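Side-chain contacts in peptidoglycan-N-acetylmuramic acid deacetylase PdaC (Bacillus subtilis subsp. subtilis str. 168, PDB 6H8N), which deacetylates N-acetylmuramic acid residues in peptidoglycan, conferring resistance to lysozyme, and also short chitin oligomers, through the polysaccharide deacetylase domain that makes up this chain: residues G45-V48 with Q49-E53; K139-I142 with V143-M147; I172-K175 with L176-G180. The protein carries 1 engineered substitution. All coordinates share one frame; numbering follows the deposited sequence.

Contact 1: G45-V48 with Q49-E53; sequences GSRV and QYYPE
R47 and Y51 run side by side, one helical turn apart and pointing the same way, with guanidinium and phenol ring inclined by only 21°. The touch is made by one branch of the arginine: NH1 of R47 comes to 3.5 Å from CE2 of Y51, obliquely to the ring. R47 can reach along the tyrosine because its chain is extended from CG to NE (chi2 -175°). NH1 is also hydrogen-bonded to P20 O and N21 OD1, which hold that branch of the guanidinium in place beside the ring. One face of the Y51 ring takes CB of Y50, 3.7 Å above its plane and offset toward the rim.

The Y50 ring lies near the backbone of S46, and CD2 of Y50 comes within 3.2 Å of S46 O. That carbonyl accepts the helical hydrogen bond from Y50 N and a second one from a water, which sits 2.8 Å from S46 O and in turn accepts from Q49 NE2. The same water lies 3.4 Å above the plane of the Y50 ring, over its centre.

S46, R47, Q49 and Y50 lie on the short helix 45-50 of the NodB-homology fold, which follows strand 40-43 of the parallel sheet, and Y51 just beyond it. The R47 side chain is about 9 Å from the zinc ion held by D18, H68 and H72. Here the helix ends: Y51 N makes two weak bonds, to R47 O and V48 O, and Y51 leaves helical geometry while serving as N-cap of helix 52-60. P52 follows with no N-H to give, and its CD rests 3.5 Å from V48 O. S46 OG bonds to W70 O, while the buried V48 packs on I93 and I97 of helix 80-98.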
loop_
_atom_site.group_PDB
_atom_site.type_symbol
_atom_site.label_atom_id
_atom_site.label_comp_id
_atom_site.label_asym_id
_atom_site.label_seq_id
_atom_site.Cartn_x
_atom_site.Cartn_y
_atom_site.Cartn_z
ATOM N N GLY A 45 11.445 -5.553 4.851
ATOM C CA GLY A 45 11.766 -6.777 5.569
ATOM C C GLY A 45 12.523 -6.528 6.862
ATOM O O GLY A 45 12.260 -7.169 7.875
ATOM N N SER A 46 13.482 -5.597 6.847
ATOM C CA SER A 46 14.232 -5.308 8.073
ATOM C C SER A 46 13.311 -4.847 9.201
ATOM O O SER A 46 13.500 -5.206 10.370
ATOM C CB SER A 46 15.317 -4.275 7.781
ATOM O OG SER A 46 14.769 -3.058 7.306
ATOM N N ARG A 47 12.301 -4.040 8.880
ATOM C CA ARG A 47 11.368 -3.555 9.894
ATOM C C ARG A 47 10.362 -4.612 10.329
ATOM O O ARG A 47 9.948 -4.622 11.491
ATOM C CB ARG A 47 10.646 -2.291 9.419
ATOM C CG ARG A 47 11.497 -1.048 9.634
ATOM C CD ARG A 47 10.771 0.246 9.290
ATOM N NE ARG A 47 11.491 1.394 9.802
ATOM C CZ ARG A 47 11.337 1.910 11.013
ATOM N NH1 ARG A 47 10.436 1.448 11.843
ATOM N NH2 ARG A 47 12.071 2.956 11.375
ATOM N N VAL A 48 9.937 -5.499 9.425
ATOM C CA VAL A 48 9.146 -6.650 9.836
ATOM C C VAL A 48 9.907 -7.455 10.883
ATOM O O VAL A 48 9.332 -7.902 11.876
ATOM C CB VAL A 48 8.757 -7.503 8.611
ATOM C CG1 VAL A 48 8.139 -8.799 9.039
ATOM C CG2 VAL A 48 7.831 -6.738 7.707
ATOM N N GLN A 49 11.209 -7.650 10.666
ATOM C CA GLN A 49 12.021 -8.407 11.610
ATOM C C GLN A 49 12.071 -7.712 12.963
ATOM O O GLN A 49 11.991 -8.370 14.003
ATOM C CB GLN A 49 13.425 -8.601 11.041
ATOM C CG GLN A 49 14.307 -9.546 11.854
ATOM C CD GLN A 49 15.569 -9.902 11.104
ATOM O OE1 GLN A 49 15.800 -11.075 10.771
ATOM N NE2 GLN A 49 16.370 -8.907 10.787
ATOM N N TYR A 50 12.161 -6.381 12.975
ATOM C CA TYR A 50 12.167 -5.639 14.228
ATOM C C TYR A 50 10.815 -5.647 14.919
ATOM O O TYR A 50 10.752 -5.610 16.158
ATOM C CB TYR A 50 12.555 -4.181 13.972
ATOM C CG TYR A 50 14.035 -3.912 13.717
ATOM C CD1 TYR A 50 15.016 -4.409 14.542
ATOM C CD2 TYR A 50 14.440 -3.153 12.615
ATOM C CE1 TYR A 50 16.375 -4.132 14.301
ATOM C CE2 TYR A 50 15.782 -2.886 12.363
ATOM C CZ TYR A 50 16.744 -3.382 13.214
ATOM O OH TYR A 50 18.088 -3.123 12.991
ATOM N N TYR A 51 9.720 -5.668 14.146
ATOM C CA TYR A 51 8.379 -5.370 14.651
ATOM C C TYR A 51 7.368 -6.403 14.161
ATOM O O TYR A 51 6.356 -6.058 13.530
ATOM C CB TYR A 51 7.978 -3.970 14.191
ATOM C CG TYR A 51 8.873 -2.854 14.700
ATOM C CD1 TYR A 51 9.023 -2.631 16.061
ATOM C CD2 TYR A 51 9.548 -2.022 13.825
ATOM C CE1 TYR A 51 9.819 -1.596 16.527
ATOM C CE2 TYR A 51 10.340 -0.989 14.289
ATOM C CZ TYR A 51 10.457 -0.785 15.646
ATOM O OH TYR A 51 11.227 0.249 16.137
ATOM N N PRO A 52 7.589 -7.679 14.466
ATOM C CA PRO A 52 6.702 -8.730 13.930
ATOM C C PRO A 52 5.269 -8.583 14.403
ATOM O O PRO A 52 4.325 -8.928 13.667
ATOM C CB PRO A 52 7.344 -10.022 14.453
ATOM C CG PRO A 52 8.153 -9.591 15.664
ATOM C CD PRO A 52 8.677 -8.240 15.277
ATOM N N GLU A 53 5.072 -8.074 15.625
ATOM C CA GLU A 53 3.721 -7.878 16.147
ATOM C C GLU A 53 2.889 -6.961 15.260
ATOM O O GLU A 53 1.663 -7.113 15.174
ATOM C CB GLU A 53 3.799 -7.275 17.563
ATOM C CG GLU A 53 4.392 -5.831 17.660
ATOM C CD GLU A 53 5.943 -5.750 17.622
ATOM O OE1 GLU A 53 6.673 -6.774 17.503
ATOM O OE2 GLU A 53 6.426 -4.602 17.737
HETATM O O HOH W 1 16.036 -6.198 11.204
#

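Contact 2: K139-I142 with V143-M147; sequences KKTI and VDRVM
NZ of K140 meets OD2 of D144 at 2.7 Å in a salt bridge between residues one helical turn apart. The ammonium comes in on the syn side of OD2, only 16° out of the carboxylate plane. A water ties the same two groups together a second time, accepting from K140 NZ at 3.2 Å and donating to D144 OD1, so both carboxylate oxygens are engaged. The two side chains meet at a slant: the lysine sets out with CG anti to the backbone N (chi1 -165°), stays extended as far as CE, then bends at chi4 (-30°) to swing NZ over toward the aspartate. D144 places its CG beside its own backbone N, anti to the carbonyl carbon, and that CG lies 3.3 Å from K140 O. The K140 carbonyl already accepts from D144 N.

The pair stands on the exposed side of helix 139-149 in the NodB-homology domain, and an i to i+4 ion pair of this kind is a familiar feature of a helix surface. Backbone bonds of the same spacing link K139 to V143, T141 to R145 and I142 to V146.

Elsewhere round the helix, carbon atoms of the side chains lie against carbonyl oxygens of the turn before. CG2 of V143 nestles against the backbone at K139 O, 3.3 Å away, and CG2 of V146 does likewise at I142 O. R145 lays its CG 3.2 Å from T141 O before the chain bends at chi3, and its guanidinium makes weak, long ion pairs with D136 and E132. T141 OG1 is hydrogen-bonded to N138 OD1. On the buried side I142 touches D133, the residue assigned by similarity to raising the pKa of the active-site histidine, while I142 and V143 pack on A168 of helix 163-178.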
loop_
_atom_site.group_PDB
_atom_site.type_symbol
_atom_site.label_atom_id
_atom_site.label_comp_id
_atom_site.label_asym_id
_atom_site.label_seq_id
_atom_site.Cartn_x
_atom_site.Cartn_y
_atom_site.Cartn_z
ATOM N N LYS A 139 1.479 18.282 8.302
ATOM C CA LYS A 139 0.205 17.582 8.228
ATOM C C LYS A 139 -0.740 18.220 7.218
ATOM O O LYS A 139 -1.282 17.535 6.339
ATOM C CB LYS A 139 -0.436 17.518 9.615
ATOM C CG LYS A 139 -1.811 16.845 9.622
ATOM C CD LYS A 139 -2.540 17.052 10.942
ATOM C CE LYS A 139 -3.916 16.424 10.934
ATOM N NZ LYS A 139 -4.697 16.796 12.148
ATOM N N LYS A 140 -0.987 19.527 7.339
ATOM C CA LYS A 140 -1.986 20.133 6.482
ATOM C C LYS A 140 -1.566 20.124 5.023
ATOM O O LYS A 140 -2.414 19.997 4.142
ATOM C CB LYS A 140 -2.271 21.563 6.949
ATOM C CG LYS A 140 -3.533 22.140 6.370
ATOM C CD LYS A 140 -3.840 23.545 6.922
ATOM C CE LYS A 140 -5.183 24.042 6.430
ATOM N NZ LYS A 140 -5.572 23.497 5.075
ATOM N N THR A 141 -0.276 20.273 4.752
ATOM C CA THR A 141 0.201 20.216 3.374
ATOM C C THR A 141 -0.084 18.847 2.764
ATOM O O THR A 141 -0.547 18.755 1.625
ATOM C CB THR A 141 1.694 20.530 3.315
ATOM O OG1 THR A 141 1.915 21.875 3.762
ATOM C CG2 THR A 141 2.241 20.393 1.901
ATOM N N ILE A 142 0.189 17.786 3.517
ATOM C CA ILE A 142 -0.072 16.426 3.045
ATOM C C ILE A 142 -1.566 16.207 2.827
ATOM O O ILE A 142 -1.988 15.696 1.780
ATOM C CB ILE A 142 0.513 15.403 4.033
ATOM C CG1 ILE A 142 2.027 15.567 4.165
ATOM C CG2 ILE A 142 0.156 13.983 3.612
ATOM C CD1 ILE A 142 2.563 14.981 5.437
ATOM N N VAL A 143 -2.389 16.559 3.823
ATOM C CA VAL A 143 -3.830 16.374 3.703
ATOM C C VAL A 143 -4.357 17.079 2.468
ATOM O O VAL A 143 -5.128 16.514 1.680
ATOM C CB VAL A 143 -4.543 16.878 4.970
ATOM C CG1 VAL A 143 -6.043 16.886 4.780
ATOM C CG2 VAL A 143 -4.180 16.055 6.174
ATOM N N ASP A 144 -3.982 18.348 2.294
ATOM C CA ASP A 144 -4.568 19.119 1.209
ATOM C C ASP A 144 -4.135 18.583 -0.148
ATOM O O ASP A 144 -4.945 18.542 -1.081
ATOM C CB ASP A 144 -4.255 20.611 1.359
ATOM C CG ASP A 144 -5.034 21.249 2.487
ATOM O OD1 ASP A 144 -5.789 20.545 3.179
ATOM O OD2 ASP A 144 -4.874 22.479 2.703
ATOM N N ARG A 145 -2.879 18.155 -0.280
ATOM C CA ARG A 145 -2.421 17.580 -1.543
ATOM C C ARG A 145 -3.209 16.309 -1.865
ATOM O O ARG A 145 -3.703 16.126 -2.989
ATOM C CB ARG A 145 -0.913 17.290 -1.484
ATOM C CG ARG A 145 -0.004 18.510 -1.547
ATOM C CD ARG A 145 1.507 18.162 -1.629
ATOM N NE ARG A 145 1.886 17.724 -2.981
ATOM C CZ ARG A 145 3.136 17.603 -3.440
ATOM N NH1 ARG A 145 3.344 17.209 -4.692
ATOM N NH2 ARG A 145 4.184 17.856 -2.669
ATOM N N VAL A 146 -3.370 15.432 -0.881
ATOM C CA VAL A 146 -4.114 14.200 -1.122
ATOM C C VAL A 146 -5.576 14.499 -1.431
ATOM O O VAL A 146 -6.149 13.970 -2.395
ATOM C CB VAL A 146 -3.975 13.235 0.065
ATOM C CG1 VAL A 146 -4.941 12.058 -0.076
ATOM C CG2 VAL A 146 -2.537 12.764 0.197
ATOM N N MET A 147 -6.222 15.330 -0.610
ATOM C CA MET A 147 -7.651 15.542 -0.788
ATOM C C MET A 147 -7.958 16.270 -2.091
ATOM O O MET A 147 -9.007 16.015 -2.699
ATOM C CB MET A 147 -8.242 16.284 0.408
ATOM C CG MET A 147 -8.187 15.531 1.718
ATOM S SD MET A 147 -8.844 13.846 1.675
ATOM C CE MET A 147 -10.537 14.149 1.186
HETATM O O HOH W 2 -6.459 20.550 5.969
#

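Contact 3: I172-K175 with L176-G180; sequences IIKK and LTDQG
With OG1 beside the backbone N (chi1 -60°), T177 turns its hydroxyl back onto the preceding turn, where it donates to I173 O at 2.7 Å. T177 N also donates to I173 O, so one carbonyl is gripped twice, from opposite faces of its plane. A similar first torsion in L176 (chi1 -66°) lays its branch alongside I172, the two pointing the same way, and CD1 of L176 touches CG2 of I172 at 3.5 Å.

K174 and D178 slant across each other without a direct ion pair: NZ of K174 stays 4.7 Å from OD2 of D178. A water closes the gap, accepting from K174 NZ and donating to D178 OD1 at 2.7 Å, while K174 NZ also bonds to Y35 OH. K175 turns to E171 in a salt bridge.

Q179 N still makes the regular helical bond to K175 O; G180, at positive phi, then bonds through its N back to T177 O at 3.0 Å in a Schellman motif. The segment is the C-terminal end of helix 163-178 and the turn that follows: I173 and T177 face Y35 of helix 22-35, I172 and L176 meet V146 and M147 of helix 139-149 respectively, and I173 and L176 pack on L14 of strand 11-17 and L183 of strand 182-183.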
loop_
_atom_site.group_PDB
_atom_site.type_symbol
_atom_site.label_atom_id
_atom_site.label_comp_id
_atom_site.label_asym_id
_atom_site.label_seq_id
_atom_site.Cartn_x
_atom_site.Cartn_y
_atom_site.Cartn_z
ATOM N N ILE A 172 -7.141 12.217 6.440
ATOM C CA ILE A 172 -7.493 11.748 5.098
ATOM C C ILE A 172 -8.509 10.620 5.177
ATOM O O ILE A 172 -9.486 10.588 4.427
ATOM C CB ILE A 172 -6.220 11.339 4.338
ATOM C CG1 ILE A 172 -5.391 12.584 3.978
ATOM C CG2 ILE A 172 -6.547 10.494 3.111
ATOM C CD1 ILE A 172 -3.956 12.261 3.709
ATOM N N ILE A 173 -8.268 9.662 6.061
ATOM C CA ILE A 173 -9.198 8.545 6.226
ATOM C C ILE A 173 -10.578 9.060 6.615
ATOM O O ILE A 173 -11.601 8.644 6.060
ATOM C CB ILE A 173 -8.645 7.547 7.249
ATOM C CG1 ILE A 173 -7.434 6.802 6.664
ATOM C CG2 ILE A 173 -9.742 6.560 7.703
ATOM C CD1 ILE A 173 -6.562 6.132 7.700
ATOM N N LYS A 174 -10.631 9.993 7.565
ATOM C CA LYS A 174 -11.917 10.554 7.977
ATOM C C LYS A 174 -12.612 11.265 6.820
ATOM O O LYS A 174 -13.805 11.053 6.564
ATOM C CB LYS A 174 -11.723 11.522 9.128
ATOM C CG LYS A 174 -13.048 12.095 9.621
ATOM C CD LYS A 174 -12.862 13.158 10.684
ATOM C CE LYS A 174 -14.189 13.536 11.344
ATOM N NZ LYS A 174 -14.780 12.387 12.101
ATOM N N LYS A 175 -11.894 12.135 6.130
ATOM C CA LYS A 175 -12.521 12.927 5.077
ATOM C C LYS A 175 -12.968 12.066 3.901
ATOM O O LYS A 175 -14.044 12.285 3.343
ATOM C CB LYS A 175 -11.596 14.060 4.642
ATOM C CG LYS A 175 -11.464 15.120 5.708
ATOM C CD LYS A 175 -10.671 16.307 5.244
ATOM C CE LYS A 175 -10.886 17.473 6.206
ATOM N NZ LYS A 175 -9.998 18.597 5.915
ATOM N N LEU A 176 -12.157 11.089 3.499
ATOM C CA LEU A 176 -12.581 10.202 2.418
ATOM C C LEU A 176 -13.780 9.361 2.833
ATOM O O LEU A 176 -14.702 9.154 2.030
ATOM C CB LEU A 176 -11.432 9.304 1.961
ATOM C CG LEU A 176 -10.260 10.011 1.288
ATOM C CD1 LEU A 176 -9.102 9.016 1.151
ATOM C CD2 LEU A 176 -10.668 10.590 -0.067
ATOM N N THR A 177 -13.793 8.885 4.077
ATOM C CA THR A 177 -14.947 8.145 4.569
ATOM C C THR A 177 -16.184 9.037 4.574
ATOM O O THR A 177 -17.262 8.612 4.138
ATOM C CB THR A 177 -14.641 7.565 5.956
ATOM O OG1 THR A 177 -13.510 6.692 5.860
ATOM C CG2 THR A 177 -15.824 6.777 6.485
ATOM N N ASP A 178 -16.037 10.281 5.033
ATOM C CA ASP A 178 -17.164 11.213 5.055
ATOM C C ASP A 178 -17.680 11.474 3.643
ATOM O O ASP A 178 -18.879 11.735 3.454
ATOM C CB ASP A 178 -16.749 12.551 5.682
ATOM C CG ASP A 178 -16.641 12.526 7.212
ATOM O OD1 ASP A 178 -17.108 11.585 7.891
ATOM O OD2 ASP A 178 -16.100 13.530 7.753
ATOM N N GLN A 179 -16.802 11.452 2.643
ATOM C CA GLN A 179 -17.187 11.643 1.247
ATOM C C GLN A 179 -17.791 10.398 0.608
ATOM O O GLN A 179 -18.191 10.460 -0.564
ATOM C CB GLN A 179 -15.992 12.115 0.414
ATOM C CG GLN A 179 -15.569 13.537 0.696
ATOM C CD GLN A 179 -14.541 13.991 -0.279
ATOM O OE1 GLN A 179 -14.485 13.471 -1.392
ATOM N NE2 GLN A 179 -13.727 14.964 0.105
ATOM N N GLY A 180 -17.876 9.284 1.317
ATOM C CA GLY A 180 -18.507 8.102 0.779
ATOM C C GLY A 180 -17.594 7.142 0.048
ATOM O O GLY A 180 -18.093 6.221 -0.614
HETATM O O HOH W 3 -16.588 10.911 10.462
#

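Each of the three contacts is local, closing only a helical turn or helix end, and they follow one another along the chain without nesting or crossing. Contact 1 comes first, at the junction of helices 45-50 and 52-60 and near the zinc-binding region. It stays apart from the others, about 16 Å between nearest atoms from contact 2 and about 17 Å from contact 3. Contact 2 lies in helix 139-149; contact 3 ends helix 163-178, after strand 155-159. These two touch: M147 CE packs 3.6 Å from K175 CB, and V146 CB lies 3.8 Å from I172 CD1, so helix 139-149 packs on helix 163-178, which in turn lies on the parallel sheet.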